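PDB 4CEM: regulator of nonsense transcripts 2 from Homo sapiens, which takes part in nonsense-mediated mRNA decay, probably as a scaffold that bridges other decay factors, and is represented here by its first MIF4G domain. Local coordinates for residues A[12-17]-A[220-225]; A[153-158]-A[197-202]; A[177-182]-A[240-245]; A[191-196]-A[297-302]; A[204-209]-A[302-307]. All blocks are in the same frame, centred on the assembly; numbering follows the deposited sequence.

From the N terminus, helix 6-33 is the first part engaged: contact 1 joins it to the loop after helix 209-218 and so closes a loop of about 200 residues. Contact 2, between helices 143-158 and 189-204, is nested inside that loop. Contact 3 (helix 164-181 with helix 230-259) opens inside contact 2 and crosses both. Contact 4 ties helix 189-204 to helix 283-303 and crosses contacts 1, 2 and 3. Contact 5 joins the loop before helix 209-218 to the end of helix 283-303, follows contact 2 in series, crosses contacts 1, 3 and 4, and shares Asp302 with contact 4. Helix 189-204, used by contacts 2 and 4, links the earlier helices to the C-terminal ones.

Contact 1 of 5, residues A[12-17]-A[220-225]; sequences IQLHQE and LSFPPS
His15 points its imidazole edge at the face of Phe222 in a T-shaped stack, with the ring planes 88° apart and the His15 and Phe222 ring centroids 5.2 Å from each other. The leading atom is His15 ND1, which stands over the centre of the phenyl ring. The histidine is extended from the helix toward the loop because its CG lies anti to the backbone N (chi1 173°). Leu220 crosses the imidazole and rests on one of its faces, a CH-pi contact in which Leu220 CB is 4.1 Å from the His15 ring centroid, somewhat off-centre. At the ring edge His15 CE1 comes to 3.2 Å from Ser221 O, and this carbonyl also accepts a hydrogen bond from Trp19. Phe222 in turn lays its outer carbons along the helix, with Phe222 CE2 3.5 Å from His15 CA and Phe222 CZ 4.2 Å from Leu14 CD2. Trp19 adds another edge-to-face contact to His15, while Val211, Ala214 and Ala215 of helix 209-218 pack on Phe222. No hydrogen bond joins the two segments. This is surface packing of an N-terminal helix on an interhelical loop of the MIF4G domain, an all-helical, HEAT-like fold, built on a T-shaped aromatic pair.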
# COMPACT_ATOMS: atom_id res chain seq x y z
N ILE A 12 -20.32 -11.40 1.94
CA ILE A 12 -19.81 -12.55 1.20
C ILE A 12 -18.68 -12.14 0.27
O ILE A 12 -17.69 -12.85 0.16
CB ILE A 12 -20.94 -13.26 0.42
CG1 ILE A 12 -21.75 -14.13 1.38
CG2 ILE A 12 -20.38 -14.14 -0.69
CD1 ILE A 12 -23.06 -14.60 0.79
N GLN A 13 -18.81 -10.99 -0.38
CA GLN A 13 -17.74 -10.49 -1.24
C GLN A 13 -16.47 -10.20 -0.46
O GLN A 13 -15.40 -10.66 -0.84
CB GLN A 13 -18.17 -9.23 -2.02
CG GLN A 13 -18.76 -9.52 -3.39
CD GLN A 13 -17.75 -10.13 -4.34
OE1 GLN A 13 -16.66 -9.57 -4.55
NE2 GLN A 13 -18.10 -11.27 -4.94
N LEU A 14 -16.59 -9.45 0.63
CA LEU A 14 -15.44 -9.17 1.48
C LEU A 14 -14.74 -10.49 1.83
O LEU A 14 -13.57 -10.69 1.50
CB LEU A 14 -15.89 -8.44 2.75
CG LEU A 14 -14.82 -7.84 3.67
CD1 LEU A 14 -14.16 -6.63 3.03
CD2 LEU A 14 -15.43 -7.47 5.02
N HIS A 15 -15.50 -11.39 2.44
CA HIS A 15 -15.06 -12.75 2.78
C HIS A 15 -14.42 -13.52 1.64
O HIS A 15 -13.45 -14.24 1.85
CB HIS A 15 -16.27 -13.48 3.36
CG HIS A 15 -16.06 -14.95 3.63
ND1 HIS A 15 -15.50 -15.41 4.76
CD2 HIS A 15 -16.40 -16.06 2.88
CE1 HIS A 15 -15.47 -16.75 4.73
NE2 HIS A 15 -16.02 -17.15 3.58
N GLN A 16 -14.94 -13.38 0.43
CA GLN A 16 -14.37 -14.08 -0.72
C GLN A 16 -13.02 -13.50 -1.14
O GLN A 16 -12.10 -14.23 -1.49
CB GLN A 16 -15.34 -13.98 -1.89
CG GLN A 16 -14.89 -14.70 -3.15
CD GLN A 16 -15.98 -14.69 -4.21
OE1 GLN A 16 -16.73 -13.71 -4.33
NE2 GLN A 16 -16.07 -15.77 -4.97
N GLU A 17 -12.92 -12.17 -1.10
CA GLU A 17 -11.69 -11.48 -1.45
C GLU A 17 -10.60 -11.76 -0.44
O GLU A 17 -9.44 -11.96 -0.80
CB GLU A 17 -11.92 -9.97 -1.56
CG GLU A 17 -12.42 -9.55 -2.94
CD GLU A 17 -13.19 -8.25 -2.93
OE1 GLU A 17 -12.87 -7.35 -2.12
OE2 GLU A 17 -14.13 -8.13 -3.75
N LEU A 220 -19.41 -16.19 9.11
CA LEU A 220 -18.37 -16.40 8.14
C LEU A 220 -17.03 -16.42 8.87
O LEU A 220 -16.74 -15.55 9.68
CB LEU A 220 -18.37 -15.26 7.13
CG LEU A 220 -19.68 -15.07 6.36
CD1 LEU A 220 -19.65 -13.74 5.62
CD2 LEU A 220 -19.94 -16.25 5.42
N SER A 221 -16.21 -17.42 8.55
CA SER A 221 -14.88 -17.57 9.12
C SER A 221 -13.81 -16.96 8.22
O SER A 221 -13.53 -17.48 7.15
CB SER A 221 -14.59 -19.05 9.33
OG SER A 221 -13.21 -19.29 9.25
N PHE A 222 -13.19 -15.88 8.67
CA PHE A 222 -12.18 -15.16 7.87
C PHE A 222 -10.77 -15.75 8.02
O PHE A 222 -10.49 -16.39 9.02
CB PHE A 222 -12.18 -13.68 8.26
CG PHE A 222 -13.27 -12.89 7.62
CD1 PHE A 222 -14.56 -12.92 8.14
CD2 PHE A 222 -13.03 -12.14 6.47
CE1 PHE A 222 -15.58 -12.20 7.54
CE2 PHE A 222 -14.04 -11.42 5.87
CZ PHE A 222 -15.32 -11.45 6.40
N PRO A 223 -9.88 -15.48 7.04
CA PRO A 223 -8.59 -16.16 7.02
C PRO A 223 -7.75 -15.85 8.24
O PRO A 223 -7.80 -14.75 8.76
CB PRO A 223 -7.90 -15.58 5.76
CG PRO A 223 -8.92 -14.79 5.04
CD PRO A 223 -9.91 -14.37 6.08
N PRO A 224 -6.95 -16.81 8.70
CA PRO A 224 -6.11 -16.54 9.85
C PRO A 224 -4.86 -15.74 9.47
O PRO A 224 -4.41 -15.82 8.33
CB PRO A 224 -5.73 -17.95 10.32
CG PRO A 224 -5.69 -18.75 9.06
CD PRO A 224 -6.63 -18.10 8.06
N SER A 225 -4.32 -14.97 10.42
CA SER A 225 -3.02 -14.34 10.24
C SER A 225 -1.93 -15.36 10.57
O SER A 225 -1.78 -15.75 11.72
CB SER A 225 -2.85 -13.12 11.16
OG SER A 225 -1.51 -12.67 11.15

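Contact 2 of 5, residues A[153-158]-A[197-202]; sequences IAELTI and RHCGDD
Ala154 CB abuts Cys199 SG at 3.4 Å, the nearest approach between the two helical segments, all among buried residues. Cys199 carries its sulfur beside the backbone N (chi1 -51°), and Glu155 OE2 lies 4.2 Å from Cys199 SG. One turn on, Ile158 reaches over with CD1, which touches Asp202 CB at 4.0 Å and Cys199 CB at 4.2 Å; the side chains of Ile158 and Asp202 cross at about a right angle. All direct contacts are van der Waals ones, and the polar ends are held from outside. The Glu155 chain bends at chi2 (-57°), and its carboxylate makes a salt bridge to Arg25 of helix 6-33. Asp201 and Asp202 also pair with Arg25, and Asp201 has a second partner in Arg21. One guanidinium therefore gathers three acidic groups from both segments, probably easing their mutual repulsion. Within 197-202, Asp202 N donates to Asp201 OD1 at 2.8 Å, where the helix is kinked. The segment axes run 33° from parallel and 10.0 Å apart. Helix 6-33 lies along the charged side of this pair, Phe195 and Ile203 extend the packing on Ala154, and helices 120-137 and 164-181 pack on Ile153.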
# COMPACT_ATOMS: atom_id res chain seq x y z
N ILE A 153 6.09 -2.83 -1.89
CA ILE A 153 7.13 -3.41 -1.01
C ILE A 153 6.53 -4.27 0.10
O ILE A 153 7.15 -5.25 0.54
CB ILE A 153 8.11 -2.36 -0.43
CG1 ILE A 153 7.40 -1.40 0.53
CG2 ILE A 153 8.82 -1.58 -1.54
CD1 ILE A 153 8.35 -0.43 1.19
N ALA A 154 5.31 -3.91 0.53
CA ALA A 154 4.52 -4.75 1.45
C ALA A 154 4.28 -6.15 0.88
O ALA A 154 4.65 -7.13 1.51
CB ALA A 154 3.20 -4.08 1.78
N GLU A 155 3.69 -6.25 -0.32
CA GLU A 155 3.47 -7.56 -0.93
C GLU A 155 4.78 -8.32 -1.09
O GLU A 155 4.86 -9.50 -0.74
CB GLU A 155 2.80 -7.48 -2.30
CG GLU A 155 1.29 -7.33 -2.26
CD GLU A 155 0.57 -8.44 -1.52
OE1 GLU A 155 1.04 -9.60 -1.50
OE2 GLU A 155 -0.49 -8.15 -0.96
N LEU A 156 5.79 -7.64 -1.62
CA LEU A 156 7.08 -8.29 -1.87
C LEU A 156 7.65 -8.92 -0.60
O LEU A 156 8.37 -9.92 -0.67
CB LEU A 156 8.09 -7.29 -2.46
CG LEU A 156 7.87 -6.89 -3.92
CD1 LEU A 156 8.74 -5.70 -4.26
CD2 LEU A 156 8.16 -8.07 -4.83
N THR A 157 7.34 -8.33 0.55
CA THR A 157 7.73 -8.93 1.81
C THR A 157 6.80 -10.11 2.13
O THR A 157 7.26 -11.22 2.35
CB THR A 157 7.73 -7.88 2.95
OG1 THR A 157 8.41 -6.69 2.51
CG2 THR A 157 8.42 -8.43 4.19
N ILE A 158 5.49 -9.87 2.11
CA ILE A 158 4.52 -10.92 2.45
C ILE A 158 4.74 -12.17 1.62
O ILE A 158 4.65 -13.29 2.12
CB ILE A 158 3.07 -10.47 2.21
CG1 ILE A 158 2.70 -9.32 3.14
CG2 ILE A 158 2.12 -11.64 2.45
CD1 ILE A 158 1.40 -8.66 2.78
N ARG A 197 -5.74 -1.08 4.13
CA ARG A 197 -6.70 -1.83 3.33
C ARG A 197 -6.09 -3.11 2.72
O ARG A 197 -6.65 -4.19 2.85
CB ARG A 197 -7.28 -0.93 2.23
CG ARG A 197 -8.00 -1.66 1.10
CD ARG A 197 -9.01 -0.79 0.37
NE ARG A 197 -10.02 -0.27 1.30
CZ ARG A 197 -10.15 1.01 1.69
NH1 ARG A 197 -9.33 1.97 1.24
NH2 ARG A 197 -11.11 1.33 2.56
N HIS A 198 -4.93 -2.97 2.07
CA HIS A 198 -4.36 -4.06 1.29
C HIS A 198 -3.51 -5.01 2.08
O HIS A 198 -3.63 -6.21 1.89
CB HIS A 198 -3.56 -3.51 0.11
CG HIS A 198 -4.43 -2.92 -0.98
ND1 HIS A 198 -5.04 -3.67 -1.91
CD2 HIS A 198 -4.81 -1.59 -1.23
CE1 HIS A 198 -5.76 -2.88 -2.73
NE2 HIS A 198 -5.61 -1.61 -2.31
N CYS A 199 -2.68 -4.49 2.98
CA CYS A 199 -1.63 -5.30 3.64
C CYS A 199 -1.67 -5.32 5.17
O CYS A 199 -0.92 -6.08 5.80
CB CYS A 199 -0.26 -4.82 3.18
SG CYS A 199 -0.10 -4.70 1.38
N GLY A 200 -2.53 -4.50 5.77
CA GLY A 200 -2.62 -4.38 7.22
C GLY A 200 -2.96 -5.67 7.94
O GLY A 200 -2.59 -5.86 9.11
N ASP A 201 -3.68 -6.57 7.28
CA ASP A 201 -4.00 -7.85 7.88
C ASP A 201 -2.72 -8.59 8.24
O ASP A 201 -2.51 -8.93 9.40
CB ASP A 201 -4.94 -8.71 6.99
CG ASP A 201 -4.58 -8.67 5.48
OD1 ASP A 201 -3.46 -8.24 5.10
OD2 ASP A 201 -5.44 -9.09 4.68
N ASP A 202 -1.84 -8.78 7.27
CA ASP A 202 -0.63 -9.56 7.46
C ASP A 202 0.54 -8.78 8.05
O ASP A 202 1.30 -9.33 8.85
CB ASP A 202 -0.21 -10.20 6.14
CG ASP A 202 -1.05 -11.41 5.79
OD1 ASP A 202 -1.25 -12.26 6.67
OD2 ASP A 202 -1.51 -11.53 4.64

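Contact 3 of 5, residues A[177-182]-A[240-245]; sequences NIINAD and LKEYFT
Ile178 begins the contact by setting its CG2 branch 3.7 Å from Tyr243 CE1, an oblique approach to the phenol ring. Its neighbour Ile179 slides past Tyr243 in the opposite direction, with Ile179 CG1 3.9 Å from Tyr243 CB and near the plane of the ring at its edge. The other branch, Ile179 CG2, lies 4.0 Å from Glu242 OE2, so the two branches of Ile179 meet the tyrosine and the glutamate carboxylate. Asp182, where the chain leaves the helix, takes the far end of the tyrosine: its CB is 3.6 Å from Tyr243 CE1, and Tyr243 OH gives Asp182 OD2 a weak hydrogen bond of 3.3 Å. Carboxylate and ring planes are 33° apart. The stronger hold on Asp182 OD2 comes from the backbone N of His188, which fixes the carboxylate beside the phenol. Tyr243 reaches that far because its CG is anti to the backbone N (chi1 -176°). The two helical segments run nearly parallel, 16° apart with axes at 10.1 Å. His186 meets the Tyr243 ring edge-to-face, Val189 and Val192 of helix 189-204 cover Tyr243 and Ile178 respectively, and Leu300 of helix 283-303 touches Tyr243, so the ring sits where these helices converge.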
# COMPACT_ATOMS: atom_id res chain seq x y z
N ASN A 177 8.35 7.84 8.39
CA ASN A 177 8.41 9.14 7.72
C ASN A 177 7.03 9.75 7.55
O ASN A 177 6.85 10.96 7.77
CB ASN A 177 9.10 9.02 6.36
CG ASN A 177 10.56 8.62 6.48
OD1 ASN A 177 11.17 8.17 5.51
ND2 ASN A 177 11.12 8.78 7.67
N ILE A 178 6.07 8.93 7.17
CA ILE A 178 4.68 9.37 7.05
C ILE A 178 4.14 9.86 8.40
O ILE A 178 3.54 10.92 8.47
CB ILE A 178 3.79 8.24 6.50
CG1 ILE A 178 3.93 8.14 4.97
CG2 ILE A 178 2.34 8.49 6.88
CD1 ILE A 178 5.15 7.40 4.49
N ILE A 179 4.37 9.08 9.46
CA ILE A 179 3.97 9.50 10.81
C ILE A 179 4.57 10.85 11.18
O ILE A 179 3.88 11.73 11.69
CB ILE A 179 4.35 8.44 11.88
CG1 ILE A 179 3.16 7.53 12.17
CG2 ILE A 179 4.80 9.10 13.18
CD1 ILE A 179 3.54 6.24 12.87
N ASN A 180 5.86 11.02 10.90
CA ASN A 180 6.56 12.27 11.19
C ASN A 180 6.19 13.39 10.22
O ASN A 180 6.08 14.55 10.63
CB ASN A 180 8.07 12.03 11.19
CG ASN A 180 8.51 11.12 12.33
OD1 ASN A 180 8.04 11.27 13.46
ND2 ASN A 180 9.40 10.18 12.05
N ALA A 181 5.98 13.03 8.96
CA ALA A 181 5.52 14.00 7.96
C ALA A 181 4.13 14.53 8.30
O ALA A 181 3.86 15.72 8.10
CB ALA A 181 5.51 13.37 6.58
N ASP A 182 3.25 13.67 8.82
CA ASP A 182 1.84 14.01 9.01
C ASP A 182 1.43 14.12 10.48
O ASP A 182 0.83 13.20 11.04
CB ASP A 182 0.97 12.97 8.30
CG ASP A 182 0.97 13.14 6.80
OD1 ASP A 182 1.92 13.75 6.25
OD2 ASP A 182 0.01 12.67 6.15
N LEU A 240 0.49 2.77 13.42
CA LEU A 240 -0.83 3.08 12.86
C LEU A 240 -1.76 3.75 13.87
O LEU A 240 -2.46 4.69 13.52
CB LEU A 240 -1.47 1.81 12.28
CG LEU A 240 -0.73 1.26 11.06
CD1 LEU A 240 -1.14 -0.18 10.79
CD2 LEU A 240 -0.98 2.12 9.83
N LYS A 241 -1.75 3.27 15.11
CA LYS A 241 -2.58 3.86 16.18
C LYS A 241 -2.11 5.26 16.52
O LYS A 241 -2.92 6.18 16.69
CB LYS A 241 -2.58 2.99 17.44
CG LYS A 241 -3.83 2.13 17.58
CD LYS A 241 -3.53 0.71 18.03
CE LYS A 241 -4.78 -0.16 17.99
NZ LYS A 241 -4.45 -1.60 18.19
N GLU A 242 -0.80 5.41 16.61
CA GLU A 242 -0.16 6.68 16.86
C GLU A 242 -0.48 7.68 15.74
O GLU A 242 -0.76 8.84 16.00
CB GLU A 242 1.34 6.46 16.96
CG GLU A 242 2.13 7.61 17.52
CD GLU A 242 3.61 7.35 17.38
OE1 GLU A 242 4.03 6.20 17.61
OE2 GLU A 242 4.35 8.29 17.02
N TYR A 243 -0.45 7.21 14.49
CA TYR A 243 -0.90 8.03 13.37
C TYR A 243 -2.37 8.37 13.53
O TYR A 243 -2.77 9.52 13.38
CB TYR A 243 -0.71 7.30 12.04
CG TYR A 243 -1.07 8.14 10.83
CD1 TYR A 243 -0.11 8.92 10.20
CD2 TYR A 243 -2.36 8.14 10.31
CE1 TYR A 243 -0.42 9.69 9.09
CE2 TYR A 243 -2.69 8.90 9.20
CZ TYR A 243 -1.72 9.67 8.59
OH TYR A 243 -2.03 10.43 7.48
N PHE A 244 -3.16 7.35 13.83
CA PHE A 244 -4.59 7.52 14.00
C PHE A 244 -4.89 8.53 15.10
O PHE A 244 -5.80 9.35 14.96
CB PHE A 244 -5.26 6.19 14.33
CG PHE A 244 -6.71 6.33 14.63
CD1 PHE A 244 -7.61 6.59 13.61
CD2 PHE A 244 -7.18 6.25 15.94
CE1 PHE A 244 -8.97 6.74 13.88
CE2 PHE A 244 -8.53 6.40 16.21
CZ PHE A 244 -9.43 6.65 15.18
N THR A 245 -4.15 8.43 16.20
CA THR A 245 -4.23 9.42 17.28
C THR A 245 -3.98 10.84 16.75
O THR A 245 -4.81 11.75 16.93
CB THR A 245 -3.19 9.10 18.37
OG1 THR A 245 -3.55 7.87 19.01
CG2 THR A 245 -3.12 10.22 19.40

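Contact 4 of 5, residues A[191-196]-A[297-302]; sequences VVISFC and SQSLAD
Cys196, whose thiol rests on Leu300 across the contact, is anchored in its own helix by a backbone bond from Cys196 N to Val192 O of 2.9 Å. No hydrogen bond crosses between the two segments, and what joins them is apolar. Leu300 is the central group on one side: with its CG anti to the backbone N (chi1 -176°) it reaches across to the opposing helix, and its CD1 methyl meets Cys196 SG at 4.0 Å and Val192 CG1 at 4.5 Å. One leucine branch therefore bears on residues a turn apart in helix 189-204. Nearer its root, Leu300 CB lies 4.3 Å from Ile193 CG1. The second branch of that isoleucine, Ile193 CG2, faces Ser299 OG at 4.0 Å, a methyl against the hydroxyl of a partly exposed serine. The axes of the two segments are 10.2 Å apart and their N-to-C directions differ by 32°. Ile193 and Leu300 have the nearest CA atoms. Leu240 of helix 230-259 packs on Val192 and Cys196, and Leu303 adds to the cover over Ile193 and Cys196. With sulfur, methyl and methylene groups making most of the interface and one hydroxyl facing a methyl, the chemistry of this contact is consistent with apolar burial, with no hydrogen bond between the two segments.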
# COMPACT_ATOMS: atom_id res chain seq x y z
N VAL A 191 -2.53 7.26 1.65
CA VAL A 191 -1.42 6.31 1.57
C VAL A 191 -1.47 5.30 2.72
O VAL A 191 -1.22 4.11 2.52
CB VAL A 191 -0.06 7.03 1.52
CG1 VAL A 191 1.09 6.07 1.77
CG2 VAL A 191 0.12 7.72 0.17
N VAL A 192 -1.80 5.77 3.92
CA VAL A 192 -1.89 4.90 5.10
C VAL A 192 -3.12 4.00 5.03
O VAL A 192 -3.08 2.84 5.45
CB VAL A 192 -1.92 5.70 6.40
CG1 VAL A 192 -2.07 4.78 7.60
CG2 VAL A 192 -0.65 6.53 6.54
N ILE A 193 -4.21 4.54 4.51
CA ILE A 193 -5.45 3.79 4.37
C ILE A 193 -5.27 2.66 3.36
O ILE A 193 -5.60 1.50 3.65
CB ILE A 193 -6.61 4.70 3.96
CG1 ILE A 193 -6.93 5.66 5.12
CG2 ILE A 193 -7.84 3.88 3.61
CD1 ILE A 193 -7.72 6.88 4.72
N SER A 194 -4.73 3.00 2.19
CA SER A 194 -4.46 2.01 1.14
C SER A 194 -3.59 0.89 1.70
O SER A 194 -3.92 -0.28 1.58
CB SER A 194 -3.78 2.66 -0.07
OG SER A 194 -3.19 1.69 -0.93
N PHE A 195 -2.48 1.26 2.32
CA PHE A 195 -1.59 0.29 2.95
C PHE A 195 -2.34 -0.62 3.92
O PHE A 195 -2.14 -1.84 3.92
CB PHE A 195 -0.48 1.01 3.70
CG PHE A 195 0.36 0.09 4.54
CD1 PHE A 195 1.35 -0.68 3.96
CD2 PHE A 195 0.15 0.00 5.91
CE1 PHE A 195 2.12 -1.53 4.73
CE2 PHE A 195 0.92 -0.84 6.69
CZ PHE A 195 1.91 -1.61 6.10
N CYS A 196 -3.17 -0.02 4.76
CA CYS A 196 -3.95 -0.77 5.73
C CYS A 196 -4.93 -1.68 5.00
O CYS A 196 -4.93 -2.89 5.20
CB CYS A 196 -4.69 0.17 6.69
SG CYS A 196 -3.61 0.84 7.98
N SER A 297 -11.02 9.57 8.40
CA SER A 297 -10.89 9.23 9.82
C SER A 297 -11.78 8.04 10.18
O SER A 297 -11.36 7.13 10.90
CB SER A 297 -11.22 10.44 10.70
OG SER A 297 -10.24 11.46 10.54
N GLN A 298 -13.01 8.06 9.67
CA GLN A 298 -13.95 6.96 9.84
C GLN A 298 -13.41 5.71 9.17
O GLN A 298 -13.45 4.61 9.74
CB GLN A 298 -15.31 7.31 9.24
CG GLN A 298 -16.05 8.44 9.94
CD GLN A 298 -17.20 8.98 9.13
OE1 GLN A 298 -17.07 9.23 7.93
NE2 GLN A 298 -18.34 9.17 9.77
N SER A 299 -12.91 5.89 7.96
CA SER A 299 -12.38 4.81 7.17
C SER A 299 -11.26 4.07 7.90
O SER A 299 -11.21 2.84 7.88
CB SER A 299 -11.88 5.36 5.83
OG SER A 299 -11.56 4.31 4.95
N LEU A 300 -10.38 4.82 8.56
CA LEU A 300 -9.20 4.26 9.22
C LEU A 300 -9.49 3.75 10.64
O LEU A 300 -8.83 2.84 11.14
CB LEU A 300 -8.08 5.30 9.27
CG LEU A 300 -6.73 4.86 9.85
CD1 LEU A 300 -6.17 3.70 9.05
CD2 LEU A 300 -5.74 6.01 9.88
N ALA A 301 -10.46 4.37 11.30
CA ALA A 301 -10.91 3.91 12.62
C ALA A 301 -11.43 2.49 12.51
O ALA A 301 -11.20 1.65 13.38
CB ALA A 301 -12.00 4.83 13.15
N ASP A 302 -12.15 2.23 11.43
CA ASP A 302 -12.67 0.90 11.17
C ASP A 302 -11.55 -0.11 10.98
O ASP A 302 -11.50 -1.12 11.69
CB ASP A 302 -13.55 0.92 9.92
CG ASP A 302 -14.11 -0.44 9.63
OD1 ASP A 302 -13.33 -1.31 9.16
OD2 ASP A 302 -15.31 -0.64 9.89

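Contact 5 of 5, residues A[204-209]-A[302-307]; sequences AGLVPR and DLLDEN
Arg209 grips Asp305 side-on, giving two nitrogens to one oxygen: NE reaches Asp305 OD1 at 2.7 Å in a salt bridge, and NH2 meets Asp305 OD1 at 3.0 Å. The guanidinium stands almost perpendicular to the carboxylate, 85° between planes, and the bend of the arginine chain at chi3 (-63°) turns it this way. Arg209 NH1 bonds to Asn307 OD1 at 2.9 Å, the donor standing above the plane of that carbonyl, while NH2 has a further weak bond to Asp305 O. Asp305 OD2 pairs with Lys212, so the carboxylate is shared by two cations. At the backbone, Arg209 N donates to Asp302 O (2.9 Å), and Asp305 N reaches that oxygen from the opposite face of its plane. Pro208 lies over the end of the helix, its CB 3.4 Å from Asp302 OD1 and its CG 4.2 Å from Leu303 CD2. Leu206 inserts CD1 to 3.7 Å from Leu303 O, and Leu206 CD2 meets Leu304 CD2 at 3.4 Å. A Schellman motif closes helix 283-303, with Asp305 in the positive-phi position, and Pro208 is the N-cap of helix 209-218. One helix end is latched to the start of another in the all-helical MIF4G fold.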
# COMPACT_ATOMS: atom_id res chain seq x y z
N ALA A 204 0.40 -5.55 9.79
CA ALA A 204 0.08 -4.89 11.06
C ALA A 204 -0.78 -5.73 12.01
O ALA A 204 -1.07 -5.29 13.13
CB ALA A 204 -0.61 -3.56 10.80
N GLY A 205 -1.20 -6.91 11.57
CA GLY A 205 -2.14 -7.72 12.34
C GLY A 205 -3.55 -7.14 12.41
O GLY A 205 -4.32 -7.47 13.30
N LEU A 206 -3.92 -6.28 11.46
CA LEU A 206 -5.22 -5.65 11.51
C LEU A 206 -6.36 -6.66 11.37
O LEU A 206 -6.26 -7.62 10.62
CB LEU A 206 -5.37 -4.61 10.40
CG LEU A 206 -4.47 -3.37 10.45
CD1 LEU A 206 -5.07 -2.32 9.54
CD2 LEU A 206 -4.29 -2.81 11.86
N VAL A 207 -7.42 -6.44 12.14
CA VAL A 207 -8.68 -7.11 11.93
C VAL A 207 -9.76 -6.04 12.04
O VAL A 207 -10.22 -5.74 13.13
CB VAL A 207 -8.94 -8.22 12.97
CG1 VAL A 207 -10.21 -8.99 12.60
CG2 VAL A 207 -7.75 -9.16 13.05
N PRO A 208 -10.15 -5.43 10.90
CA PRO A 208 -11.09 -4.31 10.89
C PRO A 208 -12.47 -4.61 11.48
O PRO A 208 -12.90 -5.77 11.52
CB PRO A 208 -11.26 -3.99 9.40
CG PRO A 208 -10.07 -4.57 8.74
CD PRO A 208 -9.67 -5.76 9.55
N ARG A 209 -13.16 -3.55 11.88
CA ARG A 209 -14.50 -3.66 12.44
C ARG A 209 -15.49 -4.30 11.46
O ARG A 209 -16.29 -5.13 11.87
CB ARG A 209 -15.00 -2.28 12.89
CG ARG A 209 -16.27 -2.31 13.74
CD ARG A 209 -16.38 -1.09 14.66
NE ARG A 209 -15.29 -1.03 15.64
CZ ARG A 209 -15.16 -0.09 16.58
NH1 ARG A 209 -16.07 0.88 16.70
NH2 ARG A 209 -14.13 -0.12 17.42
N ASP A 302 -12.15 2.23 11.43
CA ASP A 302 -12.67 0.90 11.17
C ASP A 302 -11.55 -0.11 10.98
O ASP A 302 -11.50 -1.12 11.69
CB ASP A 302 -13.55 0.92 9.92
CG ASP A 302 -14.11 -0.44 9.63
OD1 ASP A 302 -13.33 -1.31 9.16
OD2 ASP A 302 -15.31 -0.64 9.89
N LEU A 303 -10.65 0.17 10.04
CA LEU A 303 -9.52 -0.70 9.75
C LEU A 303 -8.74 -1.00 11.05
O LEU A 303 -8.34 -2.13 11.29
CB LEU A 303 -8.62 -0.06 8.68
CG LEU A 303 -9.14 -0.05 7.23
CD1 LEU A 303 -8.69 1.18 6.46
CD2 LEU A 303 -8.75 -1.32 6.47
N LEU A 304 -8.55 0.01 11.89
CA LEU A 304 -7.87 -0.19 13.16
C LEU A 304 -8.81 -0.60 14.31
O LEU A 304 -8.35 -0.81 15.42
CB LEU A 304 -7.10 1.08 13.53
CG LEU A 304 -6.10 1.56 12.48
CD1 LEU A 304 -5.38 2.82 12.93
CD2 LEU A 304 -5.10 0.46 12.16
N ASP A 305 -10.11 -0.74 14.02
CA ASP A 305 -11.13 -1.11 15.02
C ASP A 305 -11.22 -0.14 16.21
O ASP A 305 -11.55 -0.54 17.33
CB ASP A 305 -10.92 -2.55 15.51
CG ASP A 305 -12.08 -3.08 16.37
OD1 ASP A 305 -13.25 -2.67 16.15
OD2 ASP A 305 -11.82 -3.91 17.28
N GLU A 306 -10.94 1.14 15.95
CA GLU A 306 -11.01 2.18 16.97
C GLU A 306 -12.34 2.92 16.87
O GLU A 306 -12.94 2.99 15.80
CB GLU A 306 -9.85 3.16 16.79
CG GLU A 306 -8.49 2.58 17.13
CD GLU A 306 -8.30 2.33 18.61
OE1 GLU A 306 -9.18 2.71 19.42
OE2 GLU A 306 -7.27 1.74 18.99
N ASN A 307 -12.81 3.45 18.00
CA ASN A 307 -13.99 4.31 18.01
C ASN A 307 -13.60 5.71 17.54
O ASN A 307 -12.45 6.12 17.68
CB ASN A 307 -14.64 4.37 19.40
CG ASN A 307 -15.60 3.21 19.66
OD1 ASN A 307 -16.37 2.82 18.78
ND2 ASN A 307 -15.56 2.67 20.87